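Local coordinates for apical membrane antigen 1-like protein, soluble form (Toxoplasma gondii, PDB 3ZLE), which may take part in host cell invasion as a sporozoite member of the apicomplexan AMA1 family, whose extracellular region is represented here, at residues A[348-362]-A[370-384]. Sequence-based numbering, arbitrary orientation.
Sequences PQCDSASFIPIEGPC and TECVGNQFDQTSKAC
Cys350 and Cys372 form a disulfide that ties the loop at Cys350 to strand 366-373 of a small three-stranded antiparallel sheet, the disulfide-rich unit at the C-terminal end of this AMA1 ectodomain: strand 358-359 borders strand 366-373, which turns back through a type I' turn into strand 376-383. Packing is tight round this bridge. With its SG anti to the backbone N (chi1 159°), Cys350 sets the sulfur above the face of the Phe377 ring, 4.6 Å from the ring centroid. Phe355 crosses Phe377 at about a right angle, its CE2 lying 3.9 Å from CE1 of Phe377, while its CB presses on Cys372 CB at 3.6 Å. Phe377 also stacks with Trp9 and meets Phe15 edge-to-face, tying the sheet to the N-terminal part of the chain. Next to the disulfide, Ser352 holds the turn: its OG donates to Cys372 O from above the carbonyl plane and accepts the N-H of Asn375, whose OD1 takes the N-H of Ser352 at 2.9 Å. Ile358 and Thr370 form a hydrogen-bonded antiparallel pair, their side chains side by side. Beside this pair the contact is looser and faces the surface, where Pro357 CB merely brushes Glu371 CG. Beyond it the segments rejoin through one covalent link, Cys362 SG to Cys384 SG at 2.1 Å, its C-S-S-C torsion modelled near trans at -171°, far from the usual 90°.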
loop_
_atom_site.group_PDB
_atom_site.type_symbol
_atom_site.label_atom_id
_atom_site.label_comp_id
_atom_site.label_asym_id
_atom_site.label_seq_id
_atom_site.Cartn_x
_atom_site.Cartn_y
_atom_site.Cartn_z
ATOM N N PRO A 348 15.253 6.231 13.466
ATOM C CA PRO A 348 15.667 7.553 13.872
ATOM C C PRO A 348 16.892 7.428 14.745
ATOM O O PRO A 348 17.016 6.483 15.506
ATOM C CB PRO A 348 14.470 8.105 14.696
ATOM C CG PRO A 348 13.399 7.050 14.629
ATOM C CD PRO A 348 13.815 5.986 13.642
ATOM N N GLN A 349 17.780 8.396 14.649
ATOM C CA GLN A 349 18.885 8.440 15.546
ATOM C C GLN A 349 18.440 8.680 16.955
ATOM O O GLN A 349 17.306 9.065 17.227
ATOM C CB GLN A 349 19.905 9.478 15.122
ATOM C CG GLN A 349 20.874 8.917 14.085
ATOM C CD GLN A 349 21.952 9.900 13.671
ATOM O OE1 GLN A 349 21.881 11.084 13.987
ATOM N NE2 GLN A 349 22.962 9.405 12.954
ATOM N N CYS A 350 19.406 8.623 17.835
ATOM C CA CYS A 350 19.181 8.343 19.194
ATOM C C CYS A 350 20.245 9.232 19.835
ATOM O O CYS A 350 21.242 9.511 19.206
ATOM C CB CYS A 350 19.450 6.833 19.344
ATOM S SG CYS A 350 19.804 6.198 20.916
ATOM N N ASP A 351 19.968 9.845 20.972
ATOM C CA ASP A 351 20.995 10.755 21.581
ATOM C C ASP A 351 21.795 10.059 22.685
ATOM O O ASP A 351 21.273 9.825 23.784
ATOM C CB ASP A 351 20.311 12.013 22.115
ATOM C CG ASP A 351 21.230 12.871 23.008
ATOM O OD1 ASP A 351 22.449 12.996 22.733
ATOM O OD2 ASP A 351 20.698 13.471 23.961
ATOM N N SER A 352 23.029 9.661 22.363
ATOM C CA SER A 352 23.836 8.821 23.241
ATOM C C SER A 352 24.071 9.454 24.592
ATOM O O SER A 352 24.140 8.748 25.602
ATOM C CB SER A 352 25.194 8.504 22.610
ATOM O OG SER A 352 25.179 7.240 21.981
ATOM N N ALA A 353 24.281 10.772 24.598
ATOM C CA ALA A 353 24.560 11.510 25.849
ATOM C C ALA A 353 23.463 11.429 26.915
ATOM O O ALA A 353 23.760 11.473 28.101
ATOM C CB ALA A 353 24.938 12.970 25.566
ATOM N N SER A 354 22.202 11.331 26.512
ATOM C CA SER A 354 21.100 11.425 27.492
ATOM C C SER A 354 20.271 10.147 27.577
ATOM O O SER A 354 19.488 9.962 28.520
ATOM C CB SER A 354 20.186 12.585 27.150
ATOM O OG SER A 354 19.781 12.491 25.799
ATOM N N PHE A 355 20.332 9.346 26.516
ATOM C CA PHE A 355 19.560 8.114 26.447
ATOM C C PHE A 355 19.848 7.229 27.677
ATOM O O PHE A 355 20.996 6.831 27.903
ATOM C CB PHE A 355 19.929 7.340 25.192
ATOM C CG PHE A 355 19.037 6.159 24.935
ATOM C CD1 PHE A 355 19.236 4.975 25.619
ATOM C CD2 PHE A 355 17.900 6.291 24.158
ATOM C CE1 PHE A 355 18.377 3.912 25.452
ATOM C CE2 PHE A 355 17.061 5.205 23.959
ATOM C CZ PHE A 355 17.303 4.028 24.611
ATOM N N ILE A 356 18.806 6.872 28.422
ATOM C CA ILE A 356 18.963 5.967 29.559
ATOM C C ILE A 356 18.750 4.499 29.153
ATOM O O ILE A 356 17.646 4.112 28.746
ATOM C CB ILE A 356 17.979 6.289 30.691
ATOM C CG1 ILE A 356 18.007 7.770 31.051
ATOM C CG2 ILE A 356 18.249 5.411 31.907
ATOM C CD1 ILE A 356 16.645 8.263 31.515
ATOM N N PRO A 357 19.771 3.660 29.372
ATOM C CA PRO A 357 19.713 2.258 28.949
ATOM C C PRO A 357 18.694 1.494 29.745
ATOM O O PRO A 357 18.461 1.798 30.907
ATOM C CB PRO A 357 21.123 1.733 29.252
ATOM C CG PRO A 357 21.667 2.655 30.294
ATOM C CD PRO A 357 21.057 4.000 30.009
ATOM N N ILE A 358 18.056 0.531 29.103
ATOM C CA ILE A 358 16.930 -0.155 29.699
ATOM C C ILE A 358 17.326 -1.610 29.733
ATOM O O ILE A 358 17.659 -2.165 28.691
ATOM C CB ILE A 358 15.707 -0.035 28.776
ATOM C CG1 ILE A 358 15.380 1.431 28.479
ATOM C CG2 ILE A 358 14.539 -0.835 29.301
ATOM C CD1 ILE A 358 15.514 1.786 27.022
ATOM N N GLU A 359 17.129 -2.262 30.888
ATOM C CA GLU A 359 17.620 -3.621 31.133
ATOM C C GLU A 359 16.465 -4.579 31.294
ATOM O O GLU A 359 15.762 -4.485 32.275
ATOM C CB GLU A 359 18.393 -3.669 32.455
ATOM C CG GLU A 359 19.459 -2.597 32.639
ATOM C CD GLU A 359 20.494 -2.988 33.693
ATOM O OE1 GLU A 359 20.366 -4.076 34.293
ATOM O OE2 GLU A 359 21.442 -2.215 33.918
ATOM N N GLY A 360 16.360 -5.594 30.448
ATOM C CA GLY A 360 15.402 -6.674 30.703
ATOM C C GLY A 360 15.666 -7.437 32.001
ATOM O O GLY A 360 16.674 -7.220 32.674
ATOM N N PRO A 361 14.757 -8.337 32.369
ATOM C CA PRO A 361 15.025 -9.189 33.537
ATOM C C PRO A 361 16.041 -10.300 33.200
ATOM O O PRO A 361 16.143 -10.698 32.028
ATOM C CB PRO A 361 13.644 -9.792 33.827
ATOM C CG PRO A 361 12.944 -9.818 32.496
ATOM C CD PRO A 361 13.657 -8.872 31.547
ATOM N N CYS A 362 16.800 -10.776 34.192
ATOM C CA CYS A 362 17.723 -11.910 33.974
ATOM C C CYS A 362 16.993 -13.205 33.848
ATOM O O CYS A 362 16.453 -13.703 34.825
ATOM C CB CYS A 362 18.723 -12.075 35.116
ATOM S SG CYS A 362 20.156 -10.989 35.069
ATOM N N THR A 370 18.819 -2.469 26.000
ATOM C CA THR A 370 18.596 -1.505 24.908
ATOM C C THR A 370 19.356 -0.224 25.232
ATOM O O THR A 370 19.197 0.331 26.308
ATOM C CB THR A 370 17.089 -1.149 24.754
ATOM O OG1 THR A 370 16.304 -2.346 24.728
ATOM C CG2 THR A 370 16.819 -0.367 23.456
ATOM N N GLU A 371 20.257 0.190 24.346
ATOM C CA GLU A 371 21.024 1.394 24.606
ATOM C C GLU A 371 21.225 2.250 23.371
ATOM O O GLU A 371 20.822 1.881 22.256
ATOM C CB GLU A 371 22.410 1.128 25.219
ATOM C CG GLU A 371 22.622 -0.148 26.012
ATOM C CD GLU A 371 24.108 -0.460 26.157
ATOM O OE1 GLU A 371 24.795 0.266 26.900
ATOM O OE2 GLU A 371 24.609 -1.354 25.445
ATOM N N CYS A 372 21.979 3.337 23.581
ATOM C CA CYS A 372 22.410 4.217 22.517
ATOM C C CYS A 372 23.921 4.271 22.446
ATOM O O CYS A 372 24.560 4.969 23.222
ATOM C CB CYS A 372 21.925 5.631 22.754
ATOM S SG CYS A 372 21.785 6.573 21.208
ATOM N N VAL A 373 24.433 3.795 21.338
ATOM C CA VAL A 373 25.843 3.636 21.161
ATOM C C VAL A 373 26.131 4.350 19.843
ATOM O O VAL A 373 25.535 4.013 18.831
ATOM C CB VAL A 373 26.129 2.131 20.988
ATOM C CG1 VAL A 373 27.542 1.884 20.548
ATOM C CG2 VAL A 373 25.737 1.342 22.239
ATOM N N GLY A 374 26.950 5.392 19.869
ATOM C CA GLY A 374 27.277 6.096 18.632
ATOM C C GLY A 374 26.010 6.667 18.015
ATOM O O GLY A 374 25.804 6.597 16.812
ATOM N N ASN A 375 25.101 7.090 18.881
ATOM C CA ASN A 375 23.828 7.639 18.462
ATOM C C ASN A 375 22.901 6.726 17.690
ATOM O O ASN A 375 21.981 7.208 17.027
ATOM C CB ASN A 375 24.042 8.959 17.721
ATOM C CG ASN A 375 24.455 10.058 18.652
ATOM O OD1 ASN A 375 24.472 9.877 19.877
ATOM N ND2 ASN A 375 24.753 11.203 18.104
ATOM N N GLN A 376 23.076 5.414 17.824
ATOM C CA GLN A 376 22.163 4.460 17.169
ATOM C C GLN A 376 21.559 3.484 18.157
ATOM O O GLN A 376 22.167 3.161 19.157
ATOM C CB GLN A 376 22.852 3.713 16.018
ATOM C CG GLN A 376 23.073 4.581 14.780
ATOM C CD GLN A 376 23.784 3.840 13.654
ATOM O OE1 GLN A 376 23.762 2.605 13.590
ATOM N NE2 GLN A 376 24.407 4.596 12.745
ATOM N N PHE A 377 20.300 3.130 17.937
ATOM C CA PHE A 377 19.647 2.160 18.768
ATOM C C PHE A 377 20.447 0.872 18.757
ATOM O O PHE A 377 20.922 0.432 17.699
ATOM C CB PHE A 377 18.218 1.897 18.279
ATOM C CG PHE A 377 17.197 2.762 18.939
ATOM C CD1 PHE A 377 16.718 2.446 20.202
ATOM C CD2 PHE A 377 16.794 3.962 18.346
ATOM C CE1 PHE A 377 15.771 3.245 20.814
ATOM C CE2 PHE A 377 15.870 4.797 18.977
ATOM C CZ PHE A 377 15.340 4.423 20.203
ATOM N N ASP A 378 20.590 0.269 19.938
ATOM C CA ASP A 378 21.244 -1.011 20.046
ATOM C C ASP A 378 20.504 -1.917 21.028
ATOM O O ASP A 378 20.058 -1.478 22.088
ATOM C CB ASP A 378 22.699 -0.825 20.458
ATOM C CG ASP A 378 23.605 -1.969 19.975
ATOM O OD1 ASP A 378 23.350 -2.518 18.877
ATOM O OD2 ASP A 378 24.549 -2.343 20.723
ATOM N N GLN A 379 20.260 -3.143 20.589
ATOM C CA GLN A 379 19.663 -4.171 21.414
ATOM C C GLN A 379 20.646 -5.332 21.472
ATOM O O GLN A 379 20.968 -5.909 20.448
ATOM C CB GLN A 379 18.369 -4.656 20.787
ATOM C CG GLN A 379 17.591 -5.637 21.658
ATOM C CD GLN A 379 16.122 -5.589 21.375
ATOM O OE1 GLN A 379 15.590 -4.530 21.094
ATOM N NE2 GLN A 379 15.478 -6.747 21.336
ATOM N N THR A 380 21.101 -5.696 22.661
ATOM C CA THR A 380 22.013 -6.841 22.776
ATOM C C THR A 380 21.667 -7.706 23.968
ATOM O O THR A 380 21.156 -7.218 24.963
ATOM C CB THR A 380 23.460 -6.392 22.961
ATOM O OG1 THR A 380 23.529 -5.542 24.102
ATOM C CG2 THR A 380 23.967 -5.647 21.732
ATOM N N SER A 381 22.045 -8.974 23.898
ATOM C CA SER A 381 22.110 -9.811 25.098
ATOM C C SER A 381 23.347 -9.527 25.939
ATOM O O SER A 381 24.419 -9.314 25.412
ATOM C CB SER A 381 22.099 -11.256 24.714
ATOM O OG SER A 381 20.882 -11.574 24.125
ATOM N N LYS A 382 23.192 -9.643 27.252
ATOM C CA LYS A 382 24.246 -9.333 28.199
ATOM C C LYS A 382 24.268 -10.406 29.262
ATOM O O LYS A 382 23.215 -10.841 29.756
ATOM C CB LYS A 382 23.981 -7.978 28.857
ATOM C CG LYS A 382 25.007 -7.586 29.909
ATOM C CD LYS A 382 24.635 -6.265 30.560
ATOM C CE LYS A 382 25.501 -5.972 31.768
ATOM N NZ LYS A 382 25.511 -4.509 32.062
ATOM N N ALA A 383 25.469 -10.814 29.642
ATOM C CA ALA A 383 25.640 -11.801 30.706
ATOM C C ALA A 383 25.329 -11.158 32.032
ATOM O O ALA A 383 25.748 -10.029 32.314
ATOM C CB ALA A 383 27.053 -12.332 30.709
ATOM N N CYS A 384 24.568 -11.851 32.856
ATOM C CA CYS A 384 24.183 -11.221 34.087
ATOM C C CYS A 384 24.265 -12.101 35.335
ATOM O O CYS A 384 23.578 -11.851 36.315
ATOM C CB CYS A 384 22.828 -10.530 33.917
ATOM S SG CYS A 384 21.417 -11.599 33.540
HETATM O O HOH W 1 19.292 4.576 15.671
#